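Local coordinates for protein putative hexose oxidase (Nonomuraea sp. ATCC 39727, PDB 5AWV) that carries covalently attached FAD and probably oxidises a sugar of glycopeptide antibiotics such as teicoplanin, which it binds, at residues Arg48-Arg53 / Gly89-Glu94; Tyr180-Val185 / Ile196-Glu201. One frame throughout, in Å; residues are numbered along the deposited sequence.

The two contacts lie in series along the chain, interaction 1 at the FAD and interaction 2 in a sheet beside it. Interaction 1 joins two loops, one between helix 42-46 and strand 60-63, the other between strand 84-87 and strand 104-107; residues 89-94 grip the diphosphate and bond to the flavin, and residues 48-53 pack on that loop. Interaction 2 pairs strands 179-187 and 193-199 at one edge of a five-stranded antiparallel sheet. The centres of interactions 1 and 2 are 27 Å apart, their nearest atoms about 15 Å. Interaction 2 stands behind the site: the Val184 side chain is about 7 Å from FAD, and Val182 lies next to the FAD-binding Val224.

Interaction 1: residues Arg48-Arg53 / Gly89-Glu94; sequences RGANSR and GGHCFE. With FAD (flavin-adenine dinucleotide), chain M; N1L (2-amino-2-deoxy-beta-D-glucopyranuronic acid), chain B.
Gly49 and Gly90 bring the two loops together, their CA atoms 4.2 Å apart, and one nearly straight backbone bond joins the segments: Ala50 N donates to Gly90 O over 2.9 Å, approaching from above the carbonyl plane. Residues 89-92 form the diphosphate-binding part of this loop in a PCMH-type FAD domain. The amides of Gly89, Gly90, His91 and Cys92 all donate to FAD phosphate oxygens, Gly89 N reaching O1P at 2.9 Å. Gly90 takes a positive phi (84°) and, having no side chain, lets the Arg48-Gly49 backbone pass close by. A water bridges the loops further, taking a bond from Asn51 N and giving protons to Gly90 O and Cys92 O.

Among the side chains, the His91 ring carries the contact. The methyl CB of Ala50 sits over its face, 3.7 Å from the centroid and 12° off the normal, a CH-pi contact beside the covalent link to the flavin. Phe93 starts away from residues 48-53, and its ring presents its edge to FAD C9 and to the bound aminoglucuronic acid, while Tyr473 lies nearly parallel to it. Asn51 closes an Asx turn, its OD1 accepting from Arg53 N at 3.0 Å, and sends ND2 to Ser364 O. Arg53 NH1 shares that acceptor. Arg48, its chain extended from CG to NE, pairs with Asp107 and also donates to Ser88 O. At the flavin, His91 ND1 is bonded to the methyl carbon C8M of FAD at 1.5 Å.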
ATOM      1  N   ARG A  48      -0.529   7.716 -14.167  1.00 21.69           N
ATOM      2  CA  ARG A  48      -1.405   6.926 -13.296  1.00 24.68           C
ATOM      3  C   ARG A  48      -1.016   6.867 -11.826  1.00 22.40           C
ATOM      4  O   ARG A  48      -1.646   6.199 -11.065  1.00 22.44           O
ATOM      5  CB  ARG A  48      -1.615   5.554 -13.863  1.00 26.97           C
ATOM      6  CG  ARG A  48      -0.492   4.604 -13.748  1.00 22.34           C
ATOM      7  CD  ARG A  48      -1.095   3.284 -14.242  1.00 24.96           C
ATOM      8  NE  ARG A  48      -0.149   2.233 -13.982  1.00 28.43           N
ATOM      9  CZ  ARG A  48      -0.084   1.473 -12.880  1.00 24.58           C
ATOM     10  NH1 ARG A  48      -1.010   1.499 -11.940  1.00 24.55           N
ATOM     11  NH2 ARG A  48       0.894   0.605 -12.803  1.00 23.26           N
ATOM     12  N   GLY A  49      -0.026   7.632 -11.422  1.00 20.75           N
ATOM     13  CA  GLY A  49       0.169   7.918 -10.006  1.00 20.83           C
ATOM     14  C   GLY A  49      -1.047   8.574  -9.384  1.00 21.78           C
ATOM     15  O   GLY A  49      -1.721   9.396 -10.024  1.00 19.24           O
ATOM     16  N   ALA A  50      -1.315   8.221  -8.115  1.00 19.56           N
ATOM     17  CA  ALA A  50      -2.384   8.797  -7.324  1.00 19.77           C
ATOM     18  C   ALA A  50      -2.213  10.259  -6.924  1.00 21.51           C
ATOM     19  O   ALA A  50      -3.197  11.034  -6.913  1.00 20.54           O
ATOM     20  CB  ALA A  50      -2.613   7.981  -6.078  1.00 20.31           C
ATOM     21  N   ASN A  51      -1.006  10.655  -6.571  1.00 19.40           N
ATOM     22  CA  ASN A  51      -0.810  11.949  -6.056  1.00 21.24           C
ATOM     23  C   ASN A  51      -0.352  12.890  -7.167  1.00 20.60           C
ATOM     24  O   ASN A  51       0.780  12.822  -7.625  1.00 21.18           O
ATOM     25  CB  ASN A  51       0.157  11.903  -4.864  1.00 20.02           C
ATOM     26  CG  ASN A  51       0.295  13.253  -4.136  1.00 19.88           C
ATOM     27  OD1 ASN A  51       0.021  14.327  -4.683  1.00 18.69           O
ATOM     28  ND2 ASN A  51       0.663  13.192  -2.868  1.00 25.60           N
ATOM     29  N   SER A  52      -1.243  13.800  -7.569  1.00 20.75           N
ATOM     30  CA  SER A  52      -0.948  14.749  -8.650  1.00 21.96           C
ATOM     31  C   SER A  52       0.064  15.841  -8.345  1.00 22.86           C
ATOM     32  O   SER A  52       0.427  16.525  -9.207  1.00 24.36           O
ATOM     33  CB  SER A  52      -2.279  15.349  -9.209  1.00 25.39           C
ATOM     34  OG  SER A  52      -2.883  16.036  -8.142  1.00 23.99           O
ATOM     35  N   ARG A  53       0.654  15.896  -7.179  1.00 21.88           N
ATOM     36  CA  ARG A  53       1.841  16.688  -6.934  1.00 24.68           C
ATOM     37  C   ARG A  53       3.074  16.274  -7.737  1.00 25.68           C
ATOM     38  O   ARG A  53       3.919  17.095  -7.999  1.00 27.52           O
ATOM     39  CB  ARG A  53       2.093  16.663  -5.455  1.00 24.91           C
ATOM     40  CG  ARG A  53       3.249  17.478  -4.931  1.00 30.52           C
ATOM     41  CD  ARG A  53       3.110  17.562  -3.430  1.00 30.33           C
ATOM     42  NE  ARG A  53       4.377  17.504  -2.774  1.00 40.54           N
ATOM     43  CZ  ARG A  53       4.694  16.627  -1.811  1.00 43.79           C
ATOM     44  NH1 ARG A  53       3.814  15.678  -1.280  1.00 38.01           N
ATOM     45  NH2 ARG A  53       5.930  16.725  -1.343  1.00 41.45           N
ATOM     46  N   GLY A  89       0.814  -0.100  -8.002  1.00 13.17           N
ATOM     47  CA  GLY A  89      -0.480   0.607  -7.907  1.00 13.00           C
ATOM     48  C   GLY A  89      -0.435   2.108  -8.049  1.00 12.19           C
ATOM     49  O   GLY A  89      -1.471   2.730  -8.253  1.00 13.90           O
ATOM     50  N   GLY A  90       0.746   2.741  -7.961  1.00 12.02           N
ATOM     51  CA  GLY A  90       0.818   4.168  -8.152  1.00 12.77           C
ATOM     52  C   GLY A  90       0.500   4.991  -6.915  1.00 13.73           C
ATOM     53  O   GLY A  90       0.520   6.188  -7.019  1.00 15.36           O
ATOM     54  N   HIS A  91       0.336   4.382  -5.742  1.00 13.17           N
ATOM     55  CA  HIS A  91      -0.036   5.125  -4.574  1.00 14.06           C
ATOM     56  C   HIS A  91       1.046   5.754  -3.750  1.00 14.95           C
ATOM     57  O   HIS A  91       0.767   6.407  -2.754  1.00 14.13           O
ATOM     58  CB  HIS A  91      -0.968   4.285  -3.675  1.00 16.75           C
ATOM     59  CG  HIS A  91      -2.398   4.514  -4.028  1.00 15.89           C
ATOM     60  ND1 HIS A  91      -3.210   5.499  -3.400  1.00 19.57           N
ATOM     61  CD2 HIS A  91      -3.087   4.019  -5.078  1.00 17.80           C
ATOM     62  CE1 HIS A  91      -4.387   5.457  -4.048  1.00 16.72           C
ATOM     63  NE2 HIS A  91      -4.322   4.617  -5.065  1.00 17.00           N
ATOM     64  N   CYS A  92       2.291   5.689  -4.203  1.00 14.32           N
ATOM     65  CA  CYS A  92       3.376   6.318  -3.448  1.00 13.66           C
ATOM     66  C   CYS A  92       3.048   7.724  -2.930  1.00 14.83           C
ATOM     67  O   CYS A  92       2.606   8.583  -3.717  1.00 16.15           O
ATOM     68  CB  CYS A  92       4.664   6.418  -4.326  1.00 13.36           C
ATOM     69  SG  CYS A  92       6.145   6.682  -3.303  1.00 15.96           S
ATOM     70  N   PHE A  93       3.324   7.982  -1.651  1.00 17.47           N
ATOM     71  CA  PHE A  93       3.097   9.298  -0.985  1.00 17.92           C
ATOM     72  C   PHE A  93       4.166  10.296  -1.400  1.00 19.72           C
ATOM     73  O   PHE A  93       3.994  11.512  -1.172  1.00 17.80           O
ATOM     74  CB  PHE A  93       3.181   9.251   0.541  1.00 19.61           C
ATOM     75  CG  PHE A  93       1.940   8.741   1.222  1.00 20.01           C
ATOM     76  CD1 PHE A  93       1.008   7.964   0.554  1.00 19.55           C
ATOM     77  CD2 PHE A  93       1.774   8.981   2.571  1.00 20.92           C
ATOM     78  CE1 PHE A  93      -0.082   7.479   1.190  1.00 22.00           C
ATOM     79  CE2 PHE A  93       0.663   8.552   3.226  1.00 20.41           C
ATOM     80  CZ  PHE A  93      -0.261   7.773   2.554  1.00 20.85           C
ATOM     81  N   GLU A  94       5.221   9.788  -2.022  1.00 15.82           N
ATOM     82  CA  GLU A  94       6.390  10.585  -2.414  1.00 16.89           C
ATOM     83  C   GLU A  94       6.678  10.433  -3.906  1.00 17.41           C
ATOM     84  O   GLU A  94       6.032   9.689  -4.614  1.00 17.14           O
ATOM     85  CB  GLU A  94       7.645  10.212  -1.575  1.00 15.52           C
ATOM     86  CG  GLU A  94       7.767  11.003  -0.302  1.00 18.66           C
ATOM     87  CD  GLU A  94       8.039  12.485  -0.546  1.00 19.47           C
ATOM     88  OE1 GLU A  94       8.192  12.872  -1.729  1.00 23.56           O
ATOM     89  OE2 GLU A  94       8.111  13.222   0.437  1.00 18.56           O
TER
HETATM   90  PA  FAD M 601       3.697   2.567  -6.177  1.00 15.20           P
HETATM   91  O1A FAD M 601       3.655   4.080  -6.212  1.00 14.06           O
HETATM   92  O2A FAD M 601       3.447   1.779  -7.378  1.00 14.49           O
HETATM   93  O5B FAD M 601       5.043   2.074  -5.509  1.00 13.81           O
HETATM   94  C5B FAD M 601       5.553   2.597  -4.235  1.00 14.19           C
HETATM   95  C4B FAD M 601       7.019   2.322  -4.121  1.00 13.42           C
HETATM   96  O4B FAD M 601       7.338   0.926  -4.131  1.00 13.89           O
HETATM   97  C3B FAD M 601       7.912   2.944  -5.206  1.00 14.41           C
HETATM   98  O3B FAD M 601       9.254   3.261  -4.761  1.00 15.13           O
HETATM   99  C2B FAD M 601       7.905   1.815  -6.190  1.00 15.72           C
HETATM  100  O2B FAD M 601       8.962   1.947  -7.082  1.00 15.73           O
HETATM  101  C1B FAD M 601       7.985   0.599  -5.329  1.00 14.42           C
HETATM  102  N9A FAD M 601       7.421  -0.555  -5.989  1.00 14.60           N
HETATM  103  C8A FAD M 601       6.215  -0.735  -6.542  1.00 16.38           C
HETATM  104  N7A FAD M 601       6.046  -2.000  -6.987  1.00 16.17           N
HETATM  105  C5A FAD M 601       7.156  -2.668  -6.702  1.00 15.61           C
HETATM  106  C6A FAD M 601       7.660  -4.032  -6.969  1.00 14.82           C
HETATM  107  N6A FAD M 601       6.866  -4.877  -7.620  1.00 14.39           N
HETATM  108  N1A FAD M 601       8.904  -4.339  -6.493  1.00 14.83           N
HETATM  109  C2A FAD M 601       9.682  -3.417  -5.854  1.00 17.11           C
HETATM  110  N3A FAD M 601       9.307  -2.132  -5.611  1.00 14.14           N
HETATM  111  C4A FAD M 601       8.085  -1.733  -6.066  1.00 16.31           C
HETATM  112  N1  FAD M 601      -1.091   1.960   3.542  1.00 16.22           N
HETATM  113  C2  FAD M 601      -1.512   1.175   4.578  1.00 17.14           C
HETATM  114  O2  FAD M 601      -0.698   0.391   5.116  1.00 17.08           O
HETATM  115  N3  FAD M 601      -2.778   1.187   5.024  1.00 19.34           N
HETATM  116  C4  FAD M 601      -3.751   1.878   4.395  1.00 19.42           C
HETATM  117  O4  FAD M 601      -4.937   1.846   4.793  1.00 22.02           O
HETATM  118  C4X FAD M 601      -3.387   2.719   3.247  1.00 20.26           C
HETATM  119  N5  FAD M 601      -4.314   3.463   2.548  1.00 23.08           N
HETATM  120  C5X FAD M 601      -3.995   4.169   1.419  1.00 22.81           C
HETATM  121  C6  FAD M 601      -5.023   4.842   0.725  1.00 25.87           C
HETATM  122  C7  FAD M 601      -4.584   5.630  -0.372  1.00 22.79           C
HETATM  123  C7M FAD M 601      -5.646   6.436  -1.163  1.00 26.94           C
HETATM  124  C8  FAD M 601      -3.143   5.683  -0.843  1.00 19.07           C
HETATM  125  C8M FAD M 601      -2.763   6.307  -2.164  1.00 17.55           C
HETATM  126  C9  FAD M 601      -2.188   4.925  -0.130  1.00 17.27           C
HETATM  127  C9A FAD M 601      -2.549   4.212   0.975  1.00 18.22           C
HETATM  128  N10 FAD M 601      -1.616   3.458   1.737  1.00 18.43           N
HETATM  129  C10 FAD M 601      -1.987   2.693   2.830  1.00 17.50           C
HETATM  130  C1' FAD M 601      -0.157   3.484   1.390  1.00 16.86           C
HETATM  131  C2' FAD M 601       0.261   2.346   0.537  1.00 13.79           C
HETATM  132  O2' FAD M 601       0.410   1.237   1.402  1.00 11.93           O
HETATM  133  C3' FAD M 601       1.589   2.751   0.015  1.00 13.52           C
HETATM  134  O3' FAD M 601       1.363   3.968  -0.699  1.00 13.70           O
HETATM  135  C4' FAD M 601       2.154   1.655  -0.930  1.00 13.40           C
HETATM  136  O4' FAD M 601       3.569   1.855  -0.995  1.00 13.29           O
HETATM  137  C5' FAD M 601       1.560   1.847  -2.302  1.00 14.44           C
HETATM  138  O5' FAD M 601       1.962   0.773  -3.175  1.00 13.95           O
HETATM  139  P   FAD M 601       1.699   0.911  -4.717  1.00 13.88           P
HETATM  140  O1P FAD M 601       2.092  -0.309  -5.395  1.00 13.05           O
HETATM  141  O2P FAD M 601       0.306   1.378  -5.037  1.00 13.87           O
HETATM  142  O3P FAD M 601       2.601   2.198  -5.022  1.00 13.87           O
HETATM  143  C1  N1L B 104      -5.992   8.059   2.406  1.00 59.17           C
HETATM  144  C2  N1L B 104      -5.221   9.435   2.753  1.00 56.20           C
HETATM  145  C3  N1L B 104      -3.727   9.223   3.062  1.00 54.71           C
HETATM  146  C4  N1L B 104      -3.639   8.210   4.183  1.00 58.29           C
HETATM  147  C5  N1L B 104      -4.167   6.842   3.671  1.00 53.61           C
HETATM  148  C6  N1L B 104      -3.991   5.700   4.706  1.00 55.15           C
HETATM  149  N2  N1L B 104      -5.323  10.442   1.699  1.00 62.39           N
HETATM  150  O3  N1L B 104      -3.078  10.496   3.540  1.00 36.51           O
HETATM  151  O4  N1L B 104      -2.225   8.108   4.724  1.00 73.54           O
HETATM  152  O5  N1L B 104      -5.618   6.959   3.391  1.00 55.02           O
HETATM  153  O6B N1L B 104      -5.076   5.542   5.613  1.00 57.89           O
HETATM  154  O6A N1L B 104      -2.935   5.951   5.544  1.00 70.71           O
HETATM  155  O   HOH W   1      -2.521   5.240  -8.467  1.00 21.94           O
HETATM  156  O   HOH W   2      -3.010   3.331 -11.316  1.00 32.71           O
HETATM  157  O   HOH W   3       1.390   8.700  -6.131  1.00 17.41           O
HETATM  158  O   HOH W   4       7.848  16.274   0.198  1.00 28.38           O

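Interaction 2: residues Tyr180-Val185 / Ile196-Glu201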
ATOM      1  N   TYR A 180       5.047 -15.312   3.175  1.00 17.97           N
ATOM      2  CA  TYR A 180       5.776 -16.616   3.243  1.00 18.39           C
ATOM      3  C   TYR A 180       6.992 -16.535   2.361  1.00 17.58           C
ATOM      4  O   TYR A 180       8.071 -17.017   2.739  1.00 18.12           O
ATOM      5  CB  TYR A 180       4.836 -17.798   2.852  1.00 20.33           C
ATOM      6  CG  TYR A 180       5.570 -19.081   2.703  1.00 21.65           C
ATOM      7  CD1 TYR A 180       6.053 -19.730   3.831  1.00 25.16           C
ATOM      8  CD2 TYR A 180       5.847 -19.634   1.418  1.00 22.51           C
ATOM      9  CE1 TYR A 180       6.804 -20.933   3.708  1.00 27.58           C
ATOM     10  CE2 TYR A 180       6.552 -20.833   1.303  1.00 26.04           C
ATOM     11  CZ  TYR A 180       7.040 -21.455   2.463  1.00 26.94           C
ATOM     12  OH  TYR A 180       7.735 -22.621   2.438  1.00 27.62           O
ATOM     13  N   ALA A 181       6.842 -15.920   1.196  1.00 14.42           N
ATOM     14  CA  ALA A 181       7.941 -15.844   0.235  1.00 14.96           C
ATOM     15  C   ALA A 181       7.809 -14.763  -0.749  1.00 14.48           C
ATOM     16  O   ALA A 181       6.699 -14.321  -1.070  1.00 14.95           O
ATOM     17  CB  ALA A 181       8.083 -17.163  -0.548  1.00 14.16           C
ATOM     18  N   VAL A 182       8.918 -14.388  -1.338  1.00 13.52           N
ATOM     19  CA  VAL A 182       8.943 -13.447  -2.406  1.00 16.61           C
ATOM     20  C   VAL A 182       9.808 -13.963  -3.555  1.00 16.10           C
ATOM     21  O   VAL A 182      10.828 -14.584  -3.302  1.00 17.97           O
ATOM     22  CB  VAL A 182       9.592 -12.072  -2.132  1.00 18.47           C
ATOM     23  CG1 VAL A 182       8.633 -11.093  -1.521  1.00 22.12           C
ATOM     24  CG2 VAL A 182      10.877 -12.170  -1.275  1.00 16.49           C
ATOM     25  N   GLU A 183       9.480 -13.559  -4.763  1.00 14.65           N
ATOM     26  CA  GLU A 183      10.299 -13.700  -5.959  1.00 17.22           C
ATOM     27  C   GLU A 183      10.715 -12.329  -6.385  1.00 18.95           C
ATOM     28  O   GLU A 183       9.915 -11.441  -6.557  1.00 16.31           O
ATOM     29  CB  GLU A 183       9.534 -14.368  -7.115  1.00 19.35           C
ATOM     30  CG  GLU A 183      10.421 -14.654  -8.326  1.00 19.28           C
ATOM     31  CD  GLU A 183       9.632 -15.278  -9.522  1.00 24.70           C
ATOM     32  OE1 GLU A 183       8.808 -14.641 -10.225  1.00 25.86           O
ATOM     33  OE2 GLU A 183       9.863 -16.419  -9.777  1.00 26.04           O
ATOM     34  N   VAL A 184      12.023 -12.106  -6.464  1.00 17.62           N
ATOM     35  CA  VAL A 184      12.575 -10.789  -6.713  1.00 15.45           C
ATOM     36  C   VAL A 184      13.606 -10.885  -7.828  1.00 17.00           C
ATOM     37  O   VAL A 184      14.433 -11.839  -7.841  1.00 16.92           O
ATOM     38  CB  VAL A 184      13.323 -10.281  -5.476  1.00 16.03           C
ATOM     39  CG1 VAL A 184      13.607  -8.784  -5.616  1.00 16.39           C
ATOM     40  CG2 VAL A 184      12.485 -10.546  -4.223  1.00 18.86           C
ATOM     41  N   VAL A 185      13.594  -9.888  -8.709  1.00 16.63           N
ATOM     42  CA  VAL A 185      14.603  -9.712  -9.727  1.00 17.93           C
ATOM     43  C   VAL A 185      15.621  -8.688  -9.169  1.00 20.15           C
ATOM     44  O   VAL A 185      15.278  -7.545  -8.890  1.00 20.48           O
ATOM     45  CB  VAL A 185      14.023  -9.281 -11.051  1.00 19.78           C
ATOM     46  CG1 VAL A 185      15.078  -8.876 -12.044  1.00 20.81           C
ATOM     47  CG2 VAL A 185      13.120 -10.361 -11.618  1.00 18.12           C
ATOM     48  N   ILE A 196      15.453 -14.559  -7.686  1.00 19.66           N
ATOM     49  CA  ILE A 196      15.585 -15.254  -6.458  1.00 19.35           C
ATOM     50  C   ILE A 196      14.215 -15.491  -5.832  1.00 21.22           C
ATOM     51  O   ILE A 196      13.436 -14.549  -5.681  1.00 19.59           O
ATOM     52  CB  ILE A 196      16.474 -14.443  -5.483  1.00 21.95           C
ATOM     53  CG1 ILE A 196      17.873 -14.325  -6.058  1.00 28.91           C
ATOM     54  CG2 ILE A 196      16.464 -15.089  -4.109  1.00 25.53           C
ATOM     55  CD1 ILE A 196      18.885 -13.709  -5.154  1.00 33.67           C
ATOM     56  N   VAL A 197      13.936 -16.726  -5.433  1.00 19.20           N
ATOM     57  CA  VAL A 197      12.802 -17.003  -4.602  1.00 20.63           C
ATOM     58  C   VAL A 197      13.312 -17.192  -3.162  1.00 22.26           C
ATOM     59  O   VAL A 197      14.106 -18.092  -2.903  1.00 21.36           O
ATOM     60  CB  VAL A 197      12.014 -18.212  -5.095  1.00 19.49           C
ATOM     61  CG1 VAL A 197      10.910 -18.563  -4.113  1.00 21.91           C
ATOM     62  CG2 VAL A 197      11.404 -17.942  -6.446  1.00 18.25           C
ATOM     63  N   ALA A 198      12.867 -16.344  -2.240  1.00 18.89           N
ATOM     64  CA  ALA A 198      13.286 -16.346  -0.816  1.00 17.60           C
ATOM     65  C   ALA A 198      12.111 -16.568   0.094  1.00 18.66           C
ATOM     66  O   ALA A 198      11.036 -15.957  -0.110  1.00 17.57           O
ATOM     67  CB  ALA A 198      13.998 -14.976  -0.525  1.00 17.69           C
ATOM     68  N   THR A 199      12.195 -17.500   1.046  1.00 18.50           N
ATOM     69  CA  THR A 199      11.109 -17.842   1.867  1.00 17.98           C
ATOM     70  C   THR A 199      11.373 -17.570   3.341  1.00 18.19           C
ATOM     71  O   THR A 199      12.517 -17.398   3.750  1.00 20.02           O
ATOM     72  CB  THR A 199      10.684 -19.369   1.802  1.00 20.88           C
ATOM     73  OG1 THR A 199      11.560 -20.152   2.653  1.00 22.93           O
ATOM     74  CG2 THR A 199      10.698 -19.910   0.386  1.00 21.03           C
ATOM     75  N   ARG A 200      10.343 -17.698   4.149  1.00 18.36           N
ATOM     76  CA  ARG A 200      10.567 -17.582   5.557  1.00 21.96           C
ATOM     77  C   ARG A 200      11.089 -18.818   6.297  1.00 23.71           C
ATOM     78  O   ARG A 200      11.280 -18.719   7.460  1.00 23.07           O
ATOM     79  CB  ARG A 200       9.372 -17.040   6.272  1.00 22.75           C
ATOM     80  CG  ARG A 200       8.309 -17.926   6.667  1.00 27.48           C
ATOM     81  CD  ARG A 200       7.298 -17.071   7.472  1.00 31.39           C
ATOM     82  NE  ARG A 200       6.004 -17.565   7.099  1.00 32.79           N
ATOM     83  CZ  ARG A 200       4.862 -16.861   7.110  1.00 35.72           C
ATOM     84  NH1 ARG A 200       3.790 -17.505   6.791  1.00 28.70           N
ATOM     85  NH2 ARG A 200       4.790 -15.567   7.532  1.00 33.90           N
ATOM     86  N   GLU A 201      11.267 -19.951   5.625  1.00 22.83           N
ATOM     87  CA  GLU A 201      11.684 -21.192   6.285  1.00 25.00           C
ATOM     88  C   GLU A 201      13.044 -21.026   6.913  1.00 24.47           C
ATOM     89  O   GLU A 201      13.882 -20.201   6.477  1.00 21.75           O
ATOM     90  CB  GLU A 201      11.750 -22.358   5.301  1.00 23.23           C
ATOM     91  CG  GLU A 201      10.478 -22.673   4.557  1.00 27.35           C
ATOM     92  CD  GLU A 201       9.469 -23.485   5.317  1.00 32.64           C
ATOM     93  OE1 GLU A 201       9.751 -23.841   6.479  1.00 37.20           O
ATOM     94  OE2 GLU A 201       8.389 -23.772   4.711  1.00 38.34           O
TER
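Tyr180 and Arg200 cross at about a right angle where the strand pair ends, ring and guanidinium planes 71° apart. With CG opposite the backbone N (chi1 171°), the tyrosine ring is placed beside Arg200 and Glu201. Arg200 NE approaches the ring edge, 3.9 Å from Tyr180 CD1, while Tyr180 CA lies over one face of the guanidinium, whose NH1 and NH2 donate to Arg230 O and Asp177 O. Glu201 also comes to the ring edge, its carboxylate almost perpendicular to the ring. Tyr180 OH donates to Glu201 OE2 over 2.6 Å, the carboxylate oxygen accepting with its anti lone pair. Thr199 OG1 accepts from Glu201 N at 3.0 Å, an ST turn, and is also hydrogen-bonded to Asp204 OD2.

Farther along, the strands run antiparallel at 164°, axes 4.7 Å apart. Val182 with Ala198 and Val184 with Ile196 are hydrogen-bonded pairs, each closed by two backbone bonds, and their side chains share one face, where helix 207-212 packs on Val184, Ile196 and Ala198. On the other face, Val197 CG2 lies obliquely against Glu183 CG, 3.9 Å away, and the extended glutamate carries OE1 on to Lys226, Thr67 and Thr225. Tyr180 and Ala181 both pair with Trp228 of strand 223-229, forming a classic beta bulge. The whole is a beta hairpin whose second strand forms one edge of the five-stranded antiparallel sheet.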